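Local structure of deferrochelatase (Vibrio cholerae, 5DE0) at residues T105-L110 and E130-R135; I222-K227 and T255-K260. The protein binds heme b and probably acts as a dye-decolorizing (DyP-type) peroxidase that oxidises its substrates at the expense of hydrogen peroxide. All blocks are in the same frame, centred on the assembly; numbering follows the deposited sequence.

Contact 1: T105-L110 and E130-R135; sequences TRHDLL and ETYGFR
H107, at the entrance to helix 108-117, and Y132, on strand 125-134, are the residues of closest backbone approach, their CA atoms 8.3 Å apart, a separation spanned by the two rings with no direct hydrogen bond across it. The imidazole puts CE1 3.5 Å from Y132 CD2. The two side chains cross nearly at right angles, yet their ring planes are inclined at 51°, an oblique aromatic pair. H107 reaches the tyrosine because its CG stands anti to the backbone N (chi1 171°). L110 CB lies at the rim of the phenol, 4.2 Å from Y132 CE2. This is helix-on-sheet packing in the N-terminal half of the ferredoxin-like DyP fold, where the helix follows strand 98-104 and F18 of strand 18-26 touches both H107 and L110. A water joins H107 ND1, at 2.7 Å, to G133 O, at 2.9 Å, and would tend to steady the imidazole's rotation. The far end of the phenol is held as well: Y132 OH donates to E130 OE2 over 2.7 Å. The same OE2 also bonds to V241 N of the second subunit, and E130 OE1 to S242 OG of that subunit, whose F134 meets the H107 ring edge-to-face.

Contact 2: I222-K227 and T255-K260; sequences IKEEGK and TLHNFK
E224, in the loop between helix 216-220 and strand 232-239, reaches across to H257 in the first turn of helix 257-266, and this pair makes the whole of the direct contact. The one interaction across it is a weak hydrogen bond from H257 NE2 to E224 OE1, 3.4 Å long and bent to 139° at the hydrogen. The oxygen lies at the edge of the imidazole, in the ring plane, but the carboxylate is turned 44° from that plane. OE1 is the nearer oxygen; E224 OE2 stays 4.0 Å from H257 NE2, so the acid does not grip the ring with both oxygens. The side chains arrive from opposite directions. H257 extends with CG anti to its backbone N (chi1 -178°), which carries NE2 out from the helix toward the loop.

The nearby carboxylate would tend to favour a protonated imidazole, though probably only modestly at this distance on an exposed surface; the charge of H257 is not seen.

Capping organises the helical side. T255 OG1 accepts from H257 N at 3.2 Å, a bond that secures the turn into the helix and thus the base from which the imidazole projects; E77 also bonds to T255 OG1.

Beside this surface contact, I222 packs on T261 and S265 along helix 257-266, and N258 ND2 bonds to K230 O in the loop leading to strand 232-239. F259 packs on strands 172-181 and 247-253, seating the helix against the sheet of the C-terminal half.

Both contacts involve the beginning of a helix that follows a sheet strand, 108-117 in contact 1 and 257-266 in contact 2, at comparable places in the two ferredoxin-like halves of the chain. Their partners differ. Contact 1 sets its helix entrance against a strand and is partly buried, with the second subunit close by; aromatic and apolar packing is supplemented by water. Contact 2 joins its helix to an irregular loop at the surface, where the contact consists of a single weak hydrogen bond and no other subunit touches the segments. The centres of contacts 1 and 2 are about 31 Å apart, on opposite sides of the chain's centre. In contact 2 the side chain of H257 lies about 12 Å from the heme.

Contact 1: T105-L110 and E130-R135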
loop_
_atom_site.group_PDB
_atom_site.type_symbol
_atom_site.label_atom_id
_atom_site.label_comp_id
_atom_site.label_asym_id
_atom_site.label_seq_id
_atom_site.Cartn_x
_atom_site.Cartn_y
_atom_site.Cartn_z
ATOM N N THR B 105 -1.284 -6.077 -13.117
ATOM C CA THR B 105 -0.890 -4.784 -13.668
ATOM C C THR B 105 -1.576 -3.637 -12.933
ATOM O O THR B 105 -1.342 -2.467 -13.239
ATOM C CB THR B 105 -1.212 -4.684 -15.175
ATOM O OG1 THR B 105 -2.623 -4.826 -15.379
ATOM C CG2 THR B 105 -0.482 -5.770 -15.951
ATOM N N ARG B 106 -2.422 -3.977 -11.965
ATOM C CA ARG B 106 -3.081 -2.967 -11.142
ATOM C C ARG B 106 -3.174 -3.424 -9.689
ATOM O O ARG B 106 -3.254 -4.620 -9.401
ATOM C CB ARG B 106 -4.470 -2.633 -11.699
ATOM C CG ARG B 106 -5.241 -3.829 -12.225
ATOM C CD ARG B 106 -6.472 -3.400 -13.017
ATOM N NE ARG B 106 -7.524 -2.849 -12.166
ATOM C CZ ARG B 106 -8.783 -2.678 -12.557
ATOM N NH1 ARG B 106 -9.151 -3.019 -13.785
ATOM N NH2 ARG B 106 -9.680 -2.171 -11.721
ATOM N N HIS B 107 -3.163 -2.457 -8.778
ATOM C CA HIS B 107 -3.087 -2.734 -7.348
ATOM C C HIS B 107 -4.439 -3.088 -6.732
ATOM O O HIS B 107 -4.523 -3.973 -5.881
ATOM C CB HIS B 107 -2.484 -1.527 -6.623
ATOM C CG HIS B 107 -2.552 -1.614 -5.130
ATOM N ND1 HIS B 107 -1.559 -2.197 -4.373
ATOM C CD2 HIS B 107 -3.492 -1.188 -4.254
ATOM C CE1 HIS B 107 -1.886 -2.129 -3.094
ATOM N NE2 HIS B 107 -3.055 -1.522 -2.995
ATOM N N ASP B 108 -5.491 -2.397 -7.164
ATOM C CA ASP B 108 -6.803 -2.512 -6.528
ATOM C C ASP B 108 -7.380 -3.930 -6.570
ATOM O O ASP B 108 -7.978 -4.386 -5.595
ATOM C CB ASP B 108 -7.790 -1.528 -7.169
ATOM C CG ASP B 108 -8.019 -1.801 -8.644
ATOM O OD1 ASP B 108 -7.071 -2.240 -9.332
ATOM O OD2 ASP B 108 -9.155 -1.577 -9.113
ATOM N N LEU B 109 -7.190 -4.628 -7.685
ATOM C CA LEU B 109 -7.738 -5.974 -7.839
ATOM C C LEU B 109 -7.079 -6.981 -6.895
ATOM O O LEU B 109 -7.644 -8.040 -6.617
ATOM C CB LEU B 109 -7.596 -6.446 -9.285
ATOM C CG LEU B 109 -8.472 -5.725 -10.311
ATOM C CD1 LEU B 109 -8.224 -6.284 -11.698
ATOM C CD2 LEU B 109 -9.945 -5.843 -9.940
ATOM N N LEU B 110 -5.885 -6.649 -6.409
ATOM C CA LEU B 110 -5.197 -7.486 -5.433
ATOM C C LEU B 110 -5.930 -7.448 -4.099
ATOM O O LEU B 110 -6.179 -8.484 -3.483
ATOM C CB LEU B 110 -3.747 -7.033 -5.249
ATOM C CG LEU B 110 -2.856 -7.020 -6.492
ATOM C CD1 LEU B 110 -1.488 -6.458 -6.144
ATOM C CD2 LEU B 110 -2.732 -8.413 -7.090
ATOM N N GLU B 130 0.415 -9.520 5.699
ATOM C CA GLU B 130 -0.226 -9.116 4.455
ATOM C C GLU B 130 0.583 -7.996 3.815
ATOM O O GLU B 130 0.536 -6.851 4.263
ATOM C CB GLU B 130 -1.669 -8.668 4.710
ATOM C CG GLU B 130 -2.416 -8.194 3.470
ATOM C CD GLU B 130 -3.843 -7.770 3.778
ATOM O OE1 GLU B 130 -4.290 -7.980 4.925
ATOM O OE2 GLU B 130 -4.515 -7.227 2.875
ATOM N N THR B 131 1.333 -8.334 2.773
ATOM C CA THR B 131 2.246 -7.374 2.165
ATOM C C THR B 131 1.887 -7.072 0.718
ATOM O O THR B 131 1.789 -7.977 -0.113
ATOM C CB THR B 131 3.702 -7.877 2.217
ATOM O OG1 THR B 131 4.010 -8.317 3.544
ATOM C CG2 THR B 131 4.662 -6.771 1.817
ATOM N N TYR B 132 1.694 -5.789 0.425
ATOM C CA TYR B 132 1.438 -5.339 -0.936
ATOM C C TYR B 132 2.716 -4.793 -1.561
ATOM O O TYR B 132 3.199 -3.726 -1.175
ATOM C CB TYR B 132 0.340 -4.276 -0.956
ATOM C CG TYR B 132 -1.034 -4.812 -0.613
ATOM C CD1 TYR B 132 -1.477 -4.852 0.703
ATOM C CD2 TYR B 132 -1.885 -5.279 -1.606
ATOM C CE1 TYR B 132 -2.728 -5.341 1.022
ATOM C CE2 TYR B 132 -3.140 -5.771 -1.296
ATOM C CZ TYR B 132 -3.555 -5.799 0.020
ATOM O OH TYR B 132 -4.802 -6.288 0.333
ATOM N N GLY B 133 3.258 -5.532 -2.522
ATOM C CA GLY B 133 4.485 -5.138 -3.186
ATOM C C GLY B 133 4.222 -4.297 -4.420
ATOM O O GLY B 133 3.141 -4.361 -5.010
ATOM N N PHE B 134 5.208 -3.496 -4.805
ATOM C CA PHE B 134 5.089 -2.666 -5.995
ATOM C C PHE B 134 6.436 -2.506 -6.687
ATOM O O PHE B 134 7.466 -2.362 -6.030
ATOM C CB PHE B 134 4.504 -1.292 -5.648
ATOM C CG PHE B 134 5.241 -0.567 -4.552
ATOM C CD1 PHE B 134 6.314 0.260 -4.845
ATOM C CD2 PHE B 134 4.847 -0.697 -3.230
ATOM C CE1 PHE B 134 6.989 0.932 -3.838
ATOM C CE2 PHE B 134 5.516 -0.028 -2.220
ATOM C CZ PHE B 134 6.585 0.788 -2.524
ATOM N N ARG B 135 6.420 -2.549 -8.014
ATOM C CA ARG B 135 7.618 -2.283 -8.796
ATOM C C ARG B 135 8.098 -0.869 -8.494
ATOM O O ARG B 135 7.312 0.081 -8.513
ATOM C CB ARG B 135 7.344 -2.457 -10.291
ATOM C CG ARG B 135 8.572 -2.322 -11.172
ATOM C CD ARG B 135 8.210 -2.531 -12.632
ATOM N NE ARG B 135 7.670 -3.867 -12.871
ATOM C CZ ARG B 135 7.014 -4.220 -13.972
ATOM N NH1 ARG B 135 6.805 -3.334 -14.935
ATOM N NH2 ARG B 135 6.560 -5.459 -14.106
HETATM O O HOH W 1 1.154 -2.406 -4.412
#

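Contact 2: I222-K227 and T255-K260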
loop_
_atom_site.group_PDB
_atom_site.type_symbol
_atom_site.label_atom_id
_atom_site.label_comp_id
_atom_site.label_asym_id
_atom_site.label_seq_id
_atom_site.Cartn_x
_atom_site.Cartn_y
_atom_site.Cartn_z
ATOM N N ILE B 222 25.998 -19.688 -6.345
ATOM C CA ILE B 222 26.617 -20.947 -5.957
ATOM C C ILE B 222 26.475 -22.011 -7.041
ATOM O O ILE B 222 25.368 -22.270 -7.529
ATOM C CB ILE B 222 26.003 -21.488 -4.646
ATOM C CG1 ILE B 222 26.092 -20.431 -3.544
ATOM C CG2 ILE B 222 26.703 -22.770 -4.218
ATOM C CD1 ILE B 222 25.370 -20.821 -2.277
ATOM N N LYS B 223 27.600 -22.609 -7.431
ATOM C CA LYS B 223 27.583 -23.763 -8.321
ATOM C C LYS B 223 28.363 -24.902 -7.672
ATOM O O LYS B 223 29.496 -24.720 -7.226
ATOM C CB LYS B 223 28.152 -23.409 -9.703
ATOM C CG LYS B 223 29.570 -22.840 -9.697
ATOM C CD LYS B 223 30.084 -22.649 -11.121
ATOM C CE LYS B 223 31.561 -22.285 -11.141
ATOM N NZ LYS B 223 32.085 -22.165 -12.533
ATOM N N GLU B 224 27.743 -26.077 -7.623
ATOM C CA GLU B 224 28.298 -27.216 -6.897
ATOM C C GLU B 224 28.233 -28.500 -7.716
ATOM O O GLU B 224 28.832 -29.511 -7.352
ATOM C CB GLU B 224 27.548 -27.410 -5.579
ATOM C CG GLU B 224 26.039 -27.441 -5.769
ATOM C CD GLU B 224 25.295 -28.007 -4.577
ATOM O OE1 GLU B 224 24.320 -28.758 -4.796
ATOM O OE2 GLU B 224 25.670 -27.694 -3.427
ATOM N N GLU B 225 27.498 -28.452 -8.821
ATOM C CA GLU B 225 27.232 -29.637 -9.636
ATOM C C GLU B 225 28.356 -30.180 -10.548
ATOM O O GLU B 225 28.485 -31.403 -10.646
ATOM C CB GLU B 225 25.973 -29.385 -10.489
ATOM C CG GLU B 225 24.828 -28.749 -9.717
ATOM C CD GLU B 225 23.506 -29.473 -9.901
ATOM O OE1 GLU B 225 23.306 -30.117 -10.953
ATOM O OE2 GLU B 225 22.667 -29.399 -8.980
ATOM N N GLY B 226 29.174 -29.349 -11.207
ATOM C CA GLY B 226 29.220 -27.898 -11.103
ATOM C C GLY B 226 28.336 -27.152 -12.085
ATOM O O GLY B 226 28.660 -27.014 -13.268
ATOM N N LYS B 227 27.207 -26.669 -11.576
ATOM C CA LYS B 227 26.242 -25.920 -12.363
ATOM C C LYS B 227 25.442 -25.066 -11.394
ATOM O O LYS B 227 25.050 -25.528 -10.320
ATOM C CB LYS B 227 25.329 -26.850 -13.170
ATOM C CG LYS B 227 25.046 -26.355 -14.583
ATOM C CD LYS B 227 24.006 -25.252 -14.592
ATOM C CE LYS B 227 24.434 -24.102 -15.490
ATOM N NZ LYS B 227 25.544 -23.307 -14.886
ATOM N N THR B 255 13.521 -27.499 -6.549
ATOM C CA THR B 255 14.057 -28.177 -5.377
ATOM C C THR B 255 14.304 -27.176 -4.254
ATOM O O THR B 255 14.808 -26.079 -4.483
ATOM C CB THR B 255 15.365 -28.932 -5.701
ATOM O OG1 THR B 255 15.950 -29.422 -4.487
ATOM C CG2 THR B 255 16.362 -28.021 -6.403
ATOM N N LEU B 256 13.934 -27.561 -3.038
ATOM C CA LEU B 256 14.094 -26.696 -1.876
ATOM C C LEU B 256 15.565 -26.587 -1.483
ATOM O O LEU B 256 15.955 -25.704 -0.719
ATOM C CB LEU B 256 13.258 -27.224 -0.707
ATOM C CG LEU B 256 13.137 -26.370 0.558
ATOM C CD1 LEU B 256 11.694 -26.354 1.040
ATOM C CD2 LEU B 256 14.061 -26.889 1.652
ATOM N N HIS B 257 16.375 -27.491 -2.025
ATOM C CA HIS B 257 17.801 -27.548 -1.727
ATOM C C HIS B 257 18.518 -26.236 -2.040
ATOM O O HIS B 257 19.418 -25.825 -1.308
ATOM C CB HIS B 257 18.450 -28.695 -2.506
ATOM C CG HIS B 257 19.911 -28.862 -2.235
ATOM N ND1 HIS B 257 20.400 -29.271 -1.012
ATOM C CD2 HIS B 257 20.991 -28.679 -3.029
ATOM C CE1 HIS B 257 21.718 -29.330 -1.065
ATOM N NE2 HIS B 257 22.103 -28.975 -2.278
ATOM N N ASN B 258 18.111 -25.584 -3.126
ATOM C CA ASN B 258 18.710 -24.318 -3.533
ATOM C C ASN B 258 18.476 -23.210 -2.515
ATOM O O ASN B 258 19.380 -22.428 -2.227
ATOM C CB ASN B 258 18.171 -23.892 -4.899
ATOM C CG ASN B 258 18.657 -24.790 -6.017
ATOM O OD1 ASN B 258 19.288 -25.819 -5.772
ATOM N ND2 ASN B 258 18.362 -24.410 -7.253
ATOM N N PHE B 259 17.262 -23.149 -1.972
ATOM C CA PHE B 259 16.929 -22.179 -0.931
ATOM C C PHE B 259 17.838 -22.362 0.278
ATOM O O PHE B 259 18.447 -21.410 0.772
ATOM C CB PHE B 259 15.466 -22.320 -0.494
ATOM C CG PHE B 259 14.469 -22.055 -1.585
ATOM C CD1 PHE B 259 14.798 -21.267 -2.674
ATOM C CD2 PHE B 259 13.195 -22.596 -1.514
ATOM C CE1 PHE B 259 13.874 -21.024 -3.674
ATOM C CE2 PHE B 259 12.268 -22.358 -2.509
ATOM C CZ PHE B 259 12.607 -21.572 -3.589
ATOM N N LYS B 260 17.918 -23.606 0.741
ATOM C CA LYS B 260 18.673 -23.964 1.934
ATOM C C LYS B 260 20.161 -23.656 1.781
ATOM O O LYS B 260 20.808 -23.206 2.724
ATOM C CB LYS B 260 18.463 -25.447 2.247
ATOM C CG LYS B 260 19.275 -25.980 3.415
ATOM C CD LYS B 260 18.886 -27.418 3.724
ATOM C CE LYS B 260 19.858 -28.072 4.692
ATOM N NZ LYS B 260 21.215 -28.216 4.093
#